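Local coordinates for protein CSP3 (Bacillus subtilis, PDB 5FIG) that stores copper in the bacterial cytosol, probably binding many Cu(I) ions through cysteines facing the core of its four-helix bundle, and protects against copper toxicity, at residues B[10-15]-B[97-102]; B[17-22]-B[90-95]; B[21-26]-B[37-42]; B[43-48]-B[71-76]. All blocks are in the same frame, centred on the assembly; numbering follows the deposited sequence. Where two conformers were deposited one is given.

Interaction 1 (B[10-15]-B[97-102])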
loop_
_atom_site.group_PDB
_atom_site.type_symbol
_atom_site.label_atom_id
_atom_site.label_comp_id
_atom_site.label_asym_id
_atom_site.label_seq_id
_atom_site.Cartn_x
_atom_site.Cartn_y
_atom_site.Cartn_z
ATOM N N GLU B 10 12.427 -11.582 -4.706
ATOM C CA GLU B 10 11.745 -12.531 -5.566
ATOM C C GLU B 10 10.759 -13.403 -4.860
ATOM O O GLU B 10 9.713 -13.693 -5.398
ATOM C CB GLU B 10 12.763 -13.423 -6.251
ATOM C CG GLU B 10 12.283 -14.249 -7.431
ATOM C CD GLU B 10 11.791 -13.420 -8.591
ATOM O OE1 GLU B 10 11.888 -12.164 -8.539
ATOM O OE2 GLU B 10 11.373 -14.006 -9.609
ATOM N N ALA B 11 11.155 -13.913 -3.707
ATOM C CA ALA B 11 10.223 -14.720 -2.900
ATOM C C ALA B 11 8.998 -13.956 -2.443
ATOM O O ALA B 11 7.887 -14.494 -2.458
ATOM C CB ALA B 11 10.922 -15.320 -1.724
ATOM N N CYS B 12 9.178 -12.689 -2.073
ATOM C CA CYS B 12 8.047 -11.834 -1.704
ATOM C C CYS B 12 7.127 -11.581 -2.909
ATOM O O CYS B 12 5.876 -11.637 -2.792
ATOM C CB CYS B 12 8.516 -10.479 -1.155
ATOM S SG CYS B 12 9.256 -10.581 0.478
ATOM N N ILE B 13 7.721 -11.323 -4.052
ATOM C CA ILE B 13 6.920 -11.086 -5.294
ATOM C C ILE B 13 6.104 -12.366 -5.611
ATOM O O ILE B 13 4.950 -12.323 -5.975
ATOM C CB ILE B 13 7.834 -10.656 -6.452
ATOM C CG1 ILE B 13 8.368 -9.239 -6.181
ATOM C CG2 ILE B 13 7.109 -10.750 -7.785
ATOM C CD1 ILE B 13 9.523 -8.846 -7.042
ATOM N N ASP B 14 6.771 -13.546 -5.525
ATOM C CA ASP B 14 6.084 -14.804 -5.770
ATOM C C ASP B 14 4.962 -15.076 -4.786
ATOM O O ASP B 14 3.944 -15.693 -5.115
ATOM C CB ASP B 14 7.108 -15.987 -5.776
ATOM C CG ASP B 14 8.053 -15.968 -6.965
ATOM O OD1 ASP B 14 7.831 -15.249 -7.929
ATOM O OD2 ASP B 14 9.079 -16.668 -6.979
ATOM N N CYS B 15 5.184 -14.697 -3.530
ATOM C CA CYS B 15 4.202 -14.911 -2.501
ATOM C C CYS B 15 2.971 -14.001 -2.760
ATOM O O CYS B 15 1.840 -14.416 -2.593
ATOM C CB CYS B 15 4.825 -14.693 -1.148
ATOM S SG CYS B 15 3.725 -15.080 0.212
ATOM N N PHE B 97 5.591 -20.156 2.877
ATOM C CA PHE B 97 6.651 -20.687 3.705
ATOM C C PHE B 97 8.028 -20.352 3.145
ATOM O O PHE B 97 8.954 -20.078 3.891
ATOM C CB PHE B 97 6.450 -22.169 3.951
ATOM C CG PHE B 97 5.226 -22.487 4.787
ATOM C CD1 PHE B 97 5.030 -21.909 6.030
ATOM C CD2 PHE B 97 4.321 -23.473 4.357
ATOM C CE1 PHE B 97 3.923 -22.249 6.809
ATOM C CE2 PHE B 97 3.204 -23.805 5.126
ATOM C CZ PHE B 97 3.002 -23.188 6.337
ATOM N N THR B 98 8.154 -20.367 1.822
ATOM C CA THR B 98 9.392 -19.963 1.206
ATOM C C THR B 98 9.728 -18.529 1.520
ATOM O O THR B 98 10.868 -18.180 1.770
ATOM C CB THR B 98 9.305 -20.207 -0.325
ATOM O OG1 THR B 98 9.235 -21.616 -0.520
ATOM C CG2 THR B 98 10.515 -19.616 -1.040
ATOM N N CYS B 99 8.719 -17.673 1.392
ATOM C CA CYS B 99 8.901 -16.276 1.661
ATOM C C CYS B 99 9.277 -16.057 3.141
ATOM O O CYS B 99 10.187 -15.293 3.404
ATOM C CB CYS B 99 7.654 -15.513 1.280
ATOM S SG CYS B 99 7.880 -13.746 1.429
ATOM N N ALA B 100 8.622 -16.754 4.057
ATOM C CA ALA B 100 8.965 -16.613 5.460
ATOM C C ALA B 100 10.401 -16.960 5.768
ATOM O O ALA B 100 11.081 -16.206 6.429
ATOM C CB ALA B 100 8.047 -17.457 6.316
ATOM N N GLU B 101 10.899 -18.054 5.180
ATOM C CA GLU B 101 12.266 -18.390 5.357
ATOM C C GLU B 101 13.260 -17.391 4.786
ATOM O O GLU B 101 14.227 -17.036 5.418
ATOM C CB GLU B 101 12.493 -19.784 4.784
ATOM C CG GLU B 101 13.916 -20.272 4.946
ATOM C CD GLU B 101 14.187 -20.951 6.302
ATOM O OE1 GLU B 101 13.387 -21.015 7.245
ATOM O OE2 GLU B 101 15.289 -21.390 6.483
ATOM N N GLN B 102 12.967 -16.844 3.597
ATOM C CA GLN B 102 13.849 -15.847 3.043
ATOM C C GLN B 102 13.832 -14.566 3.887
ATOM O O GLN B 102 14.848 -13.884 4.042
ATOM C CB GLN B 102 13.424 -15.516 1.597
ATOM C CG GLN B 102 13.786 -16.614 0.591
ATOM C CD GLN B 102 15.247 -16.587 0.141
ATOM O OE1 GLN B 102 15.978 -15.632 0.338
ATOM N NE2 GLN B 102 15.713 -17.693 -0.310
#
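A11 and C99 mark the closest backbone approach of two nearly antiparallel helical segments, 10-15 and 97-102: their CA atoms lie 5.0 Å apart and the local axes run at 153° to each other. An axis separation of 8.6 Å is close for helices, and it is made possible by the small residues that face each other. The methyl of A11 fits against the backbone of C99 and reaches Q102, with CB of A11 3.9 Å from CG of Q102. From there the Q102 chain, bent at chi2, runs back over A7 and C8 of the first helix, on the outer side of the contact.

On the inner side C99 is held among three neighbours. Its CB packs 3.8 Å from CB of C15 and also touches the carbonyl O of A11, while its thiol turns the other way along the helix to meet C12, SG to SG at 3.6 Å. This division follows from the first torsions: SG of C99 lies anti to its own N (chi1 -174°), whereas SG of C12 swings beside its N (chi1 -71°). No hydrogen bond crosses the contact. C12 also touches C103, and C15 and C99 both touch C74, so the thiols cluster in the bundle interior. Such cysteine-lined helices, with CXXXC spacings such as C8-C12 and C99-C103, characterise the copper storage proteins, whose four-helix bundles take up Cu(I) in the core.

Interaction 2 (B[17-22]-B[90-95])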
loop_
_atom_site.group_PDB
_atom_site.type_symbol
_atom_site.label_atom_id
_atom_site.label_comp_id
_atom_site.label_asym_id
_atom_site.label_seq_id
_atom_site.Cartn_x
_atom_site.Cartn_y
_atom_site.Cartn_z
ATOM N N LYS B 17 1.967 -12.871 -5.610
ATOM C CA LYS B 17 1.248 -13.458 -6.704
ATOM C C LYS B 17 0.347 -14.580 -6.198
ATOM O O LYS B 17 -0.795 -14.695 -6.561
ATOM C CB LYS B 17 2.242 -13.985 -7.747
ATOM C CG LYS B 17 1.608 -14.656 -8.931
ATOM C CD LYS B 17 2.664 -15.108 -9.933
ATOM C CE LYS B 17 1.973 -15.779 -11.102
ATOM N NZ LYS B 17 2.903 -16.410 -12.083
ATOM N N ALA B 18 0.933 -15.500 -5.448
ATOM C CA ALA B 18 0.172 -16.675 -5.000
ATOM C C ALA B 18 -0.991 -16.332 -4.084
ATOM O O ALA B 18 -2.078 -16.877 -4.208
ATOM C CB ALA B 18 1.121 -17.677 -4.305
ATOM N N CYS B 19 -0.748 -15.407 -3.166
ATOM C CA CYS B 19 -1.777 -14.920 -2.227
ATOM C C CYS B 19 -2.869 -14.198 -2.937
ATOM O O CYS B 19 -4.067 -14.446 -2.670
ATOM C CB CYS B 19 -1.154 -13.964 -1.149
ATOM S SG CYS B 19 -0.190 -14.876 0.095
ATOM N N ASN B 20 -2.505 -13.327 -3.887
ATOM C CA ASN B 20 -3.556 -12.631 -4.671
ATOM C C ASN B 20 -4.393 -13.589 -5.541
ATOM O O ASN B 20 -5.592 -13.446 -5.678
ATOM C CB ASN B 20 -2.946 -11.517 -5.530
ATOM C CG ASN B 20 -2.556 -10.303 -4.729
ATOM O OD1 ASN B 20 -3.197 -10.020 -3.749
ATOM N ND2 ASN B 20 -1.501 -9.581 -5.139
ATOM N N HIS B 21 -3.721 -14.564 -6.167
ATOM C CA HIS B 21 -4.426 -15.592 -6.888
ATOM C C HIS B 21 -5.365 -16.419 -6.015
ATOM O O HIS B 21 -6.492 -16.720 -6.422
ATOM C CB HIS B 21 -3.418 -16.511 -7.638
ATOM C CG HIS B 21 -2.842 -15.837 -8.851
ATOM N ND1 HIS B 21 -1.757 -16.362 -9.523
ATOM C CD2 HIS B 21 -3.132 -14.662 -9.487
ATOM C CE1 HIS B 21 -1.434 -15.587 -10.542
ATOM N NE2 HIS B 21 -2.254 -14.551 -10.552
ATOM N N CYS B 22 -4.887 -16.818 -4.858
ATOM C CA CYS B 22 -5.671 -17.577 -3.909
ATOM C C CYS B 22 -6.891 -16.764 -3.434
ATOM O O CYS B 22 -8.011 -17.270 -3.352
ATOM C CB CYS B 22 -4.772 -17.992 -2.719
ATOM S SG CYS B 22 -5.492 -19.107 -1.506
ATOM N N GLN B 90 -2.818 -24.836 -1.545
ATOM C CA GLN B 90 -1.543 -25.524 -1.296
ATOM C C GLN B 90 -0.319 -24.798 -1.933
ATOM O O GLN B 90 0.718 -24.669 -1.314
ATOM C CB GLN B 90 -1.609 -26.980 -1.756
ATOM C CG GLN B 90 -2.575 -27.828 -0.944
ATOM C CD GLN B 90 -2.188 -27.916 0.532
ATOM O OE1 GLN B 90 -1.101 -28.383 0.860
ATOM N NE2 GLN B 90 -3.079 -27.483 1.429
ATOM N N ALA B 91 -0.480 -24.270 -3.143
ATOM C CA ALA B 91 0.535 -23.448 -3.781
ATOM C C ALA B 91 0.809 -22.188 -2.987
ATOM O O ALA B 91 1.953 -21.726 -2.898
ATOM C CB ALA B 91 0.096 -23.054 -5.222
ATOM N N CYS B 92 -0.258 -21.561 -2.499
ATOM C CA CYS B 92 -0.110 -20.379 -1.699
ATOM C C CYS B 92 0.665 -20.676 -0.425
ATOM O O CYS B 92 1.602 -19.988 -0.121
ATOM C CB CYS B 92 -1.476 -19.794 -1.364
ATOM S SG CYS B 92 -1.357 -18.280 -0.439
ATOM N N ALA B 93 0.323 -21.785 0.241
ATOM C CA ALA B 93 1.058 -22.192 1.441
ATOM C C ALA B 93 2.548 -22.398 1.198
ATOM O O ALA B 93 3.400 -21.899 1.941
ATOM C CB ALA B 93 0.447 -23.442 2.040
ATOM N N LYS B 94 2.878 -23.094 0.133
ATOM C CA LYS B 94 4.259 -23.256 -0.217
ATOM C C LYS B 94 5.019 -21.948 -0.440
ATOM O O LYS B 94 6.110 -21.780 0.022
ATOM C CB LYS B 94 4.354 -24.077 -1.482
ATOM C CG LYS B 94 5.736 -24.491 -1.908
ATOM C CD LYS B 94 5.646 -25.472 -3.092
ATOM C CE LYS B 94 6.955 -26.148 -3.314
ATOM N NZ LYS B 94 7.321 -26.118 -4.757
ATOM N N ALA B 95 4.431 -21.062 -1.227
ATOM C CA ALA B 95 5.060 -19.758 -1.495
ATOM C C ALA B 95 5.190 -18.961 -0.216
ATOM O O ALA B 95 6.165 -18.257 -0.040
ATOM C CB ALA B 95 4.283 -18.978 -2.546
#
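C92 points its thiol at C19 and its CB at C22, so a single cysteine of segment 90-95 fills the groove between two cysteines one helical turn apart on segment 17-22. The C92 and C19 sulfurs meet SG to SG at 3.6 Å, a thiol contact without a disulfide. They arrive from different directions: SG of C92 is anti to its backbone N (chi1 -177°), while SG of C19 is folded beside its N (chi1 -74°). C22 approaches alongside instead, CB to CB of C92 at 4.0 Å, and its own SG also lies next to CB of C92.

The other flank is made of methyl groups. CB of A18 points at CB of A95 from 3.8 Å, and it also rests 4.0 Å from CA of C92, close to the backbone. With nothing larger than an alanine methyl here, the nearly antiparallel axes (154°) come within 8.6 Å of each other, and the CA atoms of A18 and C92 are neighbours across the interface.

H88, in a loop, lies beside A18, whereas the sulfurs face inward: C19 touches C45 and C77 of the other two helices, and both C22 and C92 touch C81. Alanines thus line the flank of the helix pair and thiols the side turned to the bundle core, and C92-C96 has the CXXXC spacing that serves as the Cu(I)-binding motif in copper storage proteins of this four-helix-bundle family.

Interaction 3 (B[21-26]-B[37-42]); sequences HCFTKC and GCIRLD
The F23 ring has the carbonyl O of I39 at its edge, in plane, 3.7 Å from CD1, and the hydroxyl O of T24, also in plane, at a well-separated part of the edge, by CD2. The I39 side chain runs at about a right angle to F23, its CG2 reaching CE1 obliquely at 3.7 Å. The other branch of I39 turns to C26, with CG1 3.5 Å from CB of C26, so the isoleucine straddles one turn of the facing helix. R43 of the third subunit makes a cation-pi contact with F23, which carries this apolar patch into the subunit interface.

The second flat group, the D42 carboxylate, enters between the helices with CG beside its backbone N (chi1 -78°). Its OD2 lies 3.2 Å from SG of C22 and 3.1 Å from the carbonyl O of C38, one turn back, while CB packs on CB of F23. Were D42 replaced by an alanine, the C22 thiol would probably lose its acidic neighbour and a gap would open beside F23. A buried carboxylate set against a carbonyl oxygen and a thiol is probably destabilised as an anion, and its pKa may well be raised; when deprotonated, it could also disfavour ionisation of the C22 thiol.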
loop_
_atom_site.group_PDB
_atom_site.type_symbol
_atom_site.label_atom_id
_atom_site.label_comp_id
_atom_site.label_asym_id
_atom_site.label_seq_id
_atom_site.Cartn_x
_atom_site.Cartn_y
_atom_site.Cartn_z
ATOM N N HIS B 21 -3.721 -14.564 -6.167
ATOM C CA HIS B 21 -4.426 -15.592 -6.888
ATOM C C HIS B 21 -5.365 -16.419 -6.015
ATOM O O HIS B 21 -6.492 -16.720 -6.422
ATOM C CB HIS B 21 -3.418 -16.511 -7.638
ATOM C CG HIS B 21 -2.842 -15.837 -8.851
ATOM N ND1 HIS B 21 -1.757 -16.362 -9.523
ATOM C CD2 HIS B 21 -3.132 -14.662 -9.487
ATOM C CE1 HIS B 21 -1.434 -15.587 -10.542
ATOM N NE2 HIS B 21 -2.254 -14.551 -10.552
ATOM N N CYS B 22 -4.887 -16.818 -4.858
ATOM C CA CYS B 22 -5.671 -17.577 -3.909
ATOM C C CYS B 22 -6.891 -16.764 -3.434
ATOM O O CYS B 22 -8.011 -17.270 -3.352
ATOM C CB CYS B 22 -4.772 -17.992 -2.719
ATOM S SG CYS B 22 -5.492 -19.107 -1.506
ATOM N N PHE B 23 -6.660 -15.482 -3.146
ATOM C CA PHE B 23 -7.752 -14.579 -2.754
ATOM C C PHE B 23 -8.888 -14.598 -3.731
ATOM O O PHE B 23 -10.062 -14.846 -3.365
ATOM C CB PHE B 23 -7.171 -13.175 -2.619
ATOM C CG PHE B 23 -8.193 -12.091 -2.339
ATOM C CD1 PHE B 23 -8.534 -11.764 -1.029
ATOM C CD2 PHE B 23 -8.763 -11.363 -3.380
ATOM C CE1 PHE B 23 -9.425 -10.743 -0.764
ATOM C CE2 PHE B 23 -9.669 -10.343 -3.122
ATOM C CZ PHE B 23 -10.013 -10.045 -1.801
ATOM N N THR B 24 -8.575 -14.358 -4.992
ATOM C CA THR B 24 -9.597 -14.359 -6.038
ATOM C C THR B 24 -10.276 -15.728 -6.257
ATOM O O THR B 24 -11.514 -15.809 -6.410
ATOM C CB THR B 24 -9.002 -13.872 -7.385
ATOM O OG1 THR B 24 -8.344 -12.644 -7.123
ATOM C CG2 THR B 24 -10.038 -13.595 -8.402
ATOM N N LYS B 25 -9.481 -16.801 -6.262
ATOM C CA LYS B 25 -10.043 -18.130 -6.464
ATOM C C LYS B 25 -10.950 -18.524 -5.292
ATOM O O LYS B 25 -12.014 -19.101 -5.488
ATOM C CB LYS B 25 -8.945 -19.192 -6.678
ATOM C CG LYS B 25 -8.190 -18.980 -7.980
ATOM C CD LYS B 25 -8.963 -19.452 -9.195
ATOM C CE LYS B 25 -8.412 -20.782 -9.738
ATOM N NZ LYS B 25 -9.068 -21.162 -11.018
ATOM N N CYS B 26 -10.521 -18.218 -4.069
ATOM C CA CYS B 26 -11.341 -18.527 -2.894
ATOM C C CYS B 26 -12.657 -17.796 -2.926
ATOM O O CYS B 26 -13.681 -18.355 -2.523
ATOM C CB CYS B 26 -10.616 -18.197 -1.583
ATOM S SG CYS B 26 -9.330 -19.364 -1.133
ATOM N N GLY B 37 -10.965 -17.302 6.580
ATOM C CA GLY B 37 -9.660 -17.076 7.202
ATOM C C GLY B 37 -8.541 -16.987 6.164
ATOM O O GLY B 37 -7.626 -16.150 6.298
ATOM N N CYS B 38 -8.572 -17.855 5.154
ATOM C CA CYS B 38 -7.592 -17.769 4.049
ATOM C C CYS B 38 -7.695 -16.487 3.271
ATOM O O CYS B 38 -6.715 -15.873 2.942
ATOM C CB CYS B 38 -7.834 -18.803 2.959
ATOM S SG CYS B 38 -7.657 -20.482 3.441
ATOM N N ILE B 39 -8.929 -16.046 3.032
ATOM C CA ILE B 39 -9.179 -14.813 2.272
ATOM C C ILE B 39 -8.608 -13.625 3.025
ATOM O O ILE B 39 -7.868 -12.810 2.458
ATOM C CB ILE B 39 -10.665 -14.636 1.930
ATOM C CG1 ILE B 39 -11.076 -15.702 0.882
ATOM C CG2 ILE B 39 -10.980 -13.239 1.406
ATOM C CD1 ILE B 39 -12.549 -15.987 0.858
ATOM N N ARG B 40 -8.897 -13.553 4.325
ATOM C CA ARG B 40 -8.361 -12.466 5.153
ATOM C C ARG B 40 -6.853 -12.430 5.202
ATOM O O ARG B 40 -6.219 -11.393 5.024
ATOM C CB ARG B 40 -8.871 -12.575 6.585
ATOM C CG ARG B 40 -10.309 -12.162 6.694
ATOM C CD ARG B 40 -10.781 -12.429 8.123
ATOM N NE ARG B 40 -10.240 -11.424 9.014
ATOM C CZ ARG B 40 -10.480 -11.365 10.320
ATOM N NH1 ARG B 40 -11.191 -12.313 10.924
ATOM N NH2 ARG B 40 -9.942 -10.383 11.037
ATOM N N LEU B 41 -6.260 -13.580 5.504
ATOM C CA LEU B 41 -4.788 -13.662 5.520
ATOM C C LEU B 41 -4.129 -13.447 4.170
ATOM O O LEU B 41 -3.027 -12.879 4.086
ATOM C CB LEU B 41 -4.310 -14.984 6.148
ATOM C CG LEU B 41 -4.467 -15.011 7.681
ATOM C CD1 LEU B 41 -4.350 -16.400 8.231
ATOM C CD2 LEU B 41 -3.396 -14.139 8.336
ATOM N N ASP B 42 -4.768 -13.904 3.104
ATOM C CA ASP B 42 -4.229 -13.671 1.735
ATOM C C ASP B 42 -4.093 -12.176 1.474
ATOM O O ASP B 42 -3.102 -11.724 0.870
ATOM C CB ASP B 42 -5.151 -14.222 0.650
ATOM C CG ASP B 42 -5.054 -15.723 0.483
ATOM O OD1 ASP B 42 -4.005 -16.318 0.821
ATOM O OD2 ASP B 42 -6.062 -16.301 -0.018
#

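Interaction 4 (B[43-48]-B[71-76]); sequences RECADI and ADICEA
I73 and C45 form the heart of an apolar contact between segments 43-48 and 71-76, which run nearly antiparallel at 148°. The CG2 methyl of I73 does most of the touching. With CG1 folded beside the backbone N (chi1 -64°), CG2 stands anti to that N and presses on the facing helix, 3.7 Å from CA of C45 and close to CB of the same residue. I48 meets I73 at a slant, its CG2 3.9 Å from the CG2 of I73, while CD1 of I73 lies along CB and CG1 of I48. A glycine at I73 would probably open a gap over the C45 backbone and leave I48 without its main partner across the contact. The patch continues into the assembly, where F62 of the fourth subunit packs on I73.

Sulfur makes the second kind of contact. SG of C45 meets SG of C74 at 3.5 Å and also lies beside CA of C74, its anti position (chi1 -174°) carrying it across toward the second helix. C15 of helix 6-27 touches both cysteines, and C99 of helix 89-107 touches C74, so all four helices contribute thiols to the core of the bundle, the arrangement by which copper storage proteins hold Cu(I).

Polar and charged groups work outside this pair of segments: E44 OE1 is hydrogen-bonded to S60 OG of the fourth subunit, and D72 forms a salt bridge with R104, tying helix 63-81 to helix 89-107.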
loop_
_atom_site.group_PDB
_atom_site.type_symbol
_atom_site.label_atom_id
_atom_site.label_comp_id
_atom_site.label_asym_id
_atom_site.label_seq_id
_atom_site.Cartn_x
_atom_site.Cartn_y
_atom_site.Cartn_z
ATOM N N ARG B 43 -5.099 -11.417 1.878
ATOM C CA ARG B 43 -5.048 -9.964 1.724
ATOM C C ARG B 43 -3.906 -9.352 2.543
ATOM O O ARG B 43 -3.085 -8.583 2.020
ATOM C CB ARG B 43 -6.379 -9.322 2.098
ATOM C CG ARG B 43 -6.352 -7.812 2.076
ATOM C CD ARG B 43 -7.605 -7.204 2.618
ATOM N NE ARG B 43 -7.610 -5.756 2.499
ATOM C CZ ARG B 43 -8.531 -4.954 3.006
ATOM N NH1 ARG B 43 -9.593 -5.437 3.642
ATOM N NH2 ARG B 43 -8.402 -3.657 2.829
ATOM N N GLU B 44 -3.811 -9.758 3.813
ATOM C CA GLU B 44 -2.790 -9.216 4.691
ATOM C C GLU B 44 -1.383 -9.562 4.220
ATOM O O GLU B 44 -0.440 -8.734 4.270
ATOM C CB GLU B 44 -3.051 -9.755 6.151
ATOM C CG GLU B 44 -4.264 -9.100 6.743
ATOM C CD GLU B 44 -4.282 -9.308 8.243
ATOM O OE1 GLU B 44 -3.200 -9.390 8.847
ATOM O OE2 GLU B 44 -5.387 -9.458 8.808
ATOM N N CYS B 45 -1.227 -10.813 3.754
ATOM C CA CYS B 45 0.100 -11.319 3.381
ATOM C C CYS B 45 0.573 -10.686 2.065
ATOM O O CYS B 45 1.691 -10.170 1.993
ATOM C CB CYS B 45 0.031 -12.816 3.261
ATOM S SG CYS B 45 1.646 -13.549 2.963
ATOM N N ALA B 46 -0.328 -10.585 1.107
ATOM C CA ALA B 46 0.012 -9.872 -0.162
ATOM C C ALA B 46 0.422 -8.424 0.096
ATOM O O ALA B 46 1.410 -7.899 -0.469
ATOM C CB ALA B 46 -1.146 -9.881 -1.106
ATOM N N ASP B 47 -0.302 -7.765 0.995
ATOM C CA ASP B 47 0.012 -6.373 1.325
ATOM C C ASP B 47 1.370 -6.203 2.003
ATOM O O ASP B 47 2.151 -5.282 1.683
ATOM C CB ASP B 47 -1.115 -5.728 2.173
ATOM C CG ASP B 47 -2.448 -5.568 1.413
ATOM O OD1 ASP B 47 -2.558 -5.780 0.171
ATOM O OD2 ASP B 47 -3.420 -5.126 2.069
ATOM N N ILE B 48 1.672 -7.046 2.989
ATOM C CA ILE B 48 2.946 -6.921 3.684
ATOM C C ILE B 48 4.109 -7.309 2.789
ATOM O O ILE B 48 5.211 -6.791 2.959
ATOM C CB ILE B 48 2.986 -7.698 5.042
ATOM C CG1 ILE B 48 4.186 -7.347 5.924
ATOM C CG2 ILE B 48 3.036 -9.202 4.872
ATOM C CD1 ILE B 48 4.152 -5.946 6.492
ATOM N N ALA B 71 7.636 -12.187 7.625
ATOM C CA ALA B 71 7.812 -13.637 7.861
ATOM C C ALA B 71 6.703 -14.175 8.749
ATOM O O ALA B 71 6.160 -15.239 8.494
ATOM C CB ALA B 71 9.173 -13.941 8.459
ATOM N N ASP B 72 6.372 -13.413 9.789
ATOM C CA ASP B 72 5.304 -13.819 10.715
ATOM C C ASP B 72 3.959 -13.950 10.026
ATOM O O ASP B 72 3.238 -14.927 10.241
ATOM C CB ASP B 72 5.199 -12.855 11.883
ATOM C CG ASP B 72 6.391 -12.925 12.832
ATOM O OD1 ASP B 72 7.139 -13.915 12.870
ATOM O OD2 ASP B 72 6.574 -11.975 13.615
ATOM N N ILE B 73 3.614 -12.953 9.196
ATOM C CA ILE B 73 2.342 -12.953 8.486
ATOM C C ILE B 73 2.334 -14.074 7.423
ATOM O O ILE B 73 1.343 -14.825 7.319
ATOM C CB ILE B 73 2.047 -11.606 7.842
ATOM C CG1 ILE B 73 1.913 -10.614 9.010
ATOM C CG2 ILE B 73 0.816 -11.676 6.960
ATOM C CD1 ILE B 73 1.697 -9.205 8.596
ATOM N N CYS B 74 3.435 -14.216 6.711
ATOM C CA CYS B 74 3.563 -15.312 5.735
ATOM C C CYS B 74 3.413 -16.674 6.412
ATOM O O CYS B 74 2.705 -17.535 5.869
ATOM C CB CYS B 74 4.932 -15.298 5.011
ATOM S SG CYS B 74 5.065 -14.024 3.767
ATOM N N GLU B 75 4.072 -16.883 7.564
ATOM C CA GLU B 75 3.977 -18.163 8.320
ATOM C C GLU B 75 2.485 -18.434 8.655
ATOM O O GLU B 75 1.936 -19.507 8.405
ATOM C CB GLU B 75 4.947 -18.174 9.602
ATOM C CG GLU B 75 6.362 -18.498 9.214
ATOM C CD GLU B 75 7.338 -18.430 10.370
ATOM O OE1 GLU B 75 6.898 -18.292 11.519
ATOM O OE2 GLU B 75 8.566 -18.494 10.118
ATOM N N ALA B 76 1.778 -17.426 9.155
ATOM C CA ALA B 76 0.337 -17.590 9.472
ATOM C C ALA B 76 -0.551 -17.844 8.255
ATOM O O ALA B 76 -1.503 -18.662 8.309
ATOM C CB ALA B 76 -0.199 -16.373 10.221
#

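Interactions 1 and 2 join the same two helices, 6-27 and 89-107, with centres about 10 Å apart, and repeat one pattern, alanines along the flank of the helix pair and thiols on the side turned to the bundle core. Interaction 3 shares C22 with interaction 2, and SG of C92 lies 3.5 Å from OD1 of D42, so the acid sits beside the thiols of both. Interaction 4 closes the opposite pair of helices yet meets the same interior: SG of C74 is 3.7 Å from SG of C99 in interaction 1, and SG of C45 is 3.7 Å from SG of C19 in interaction 2. The structure is copper-free, but this continuous run of sulfurs is consistent with the Cu(I) storage core.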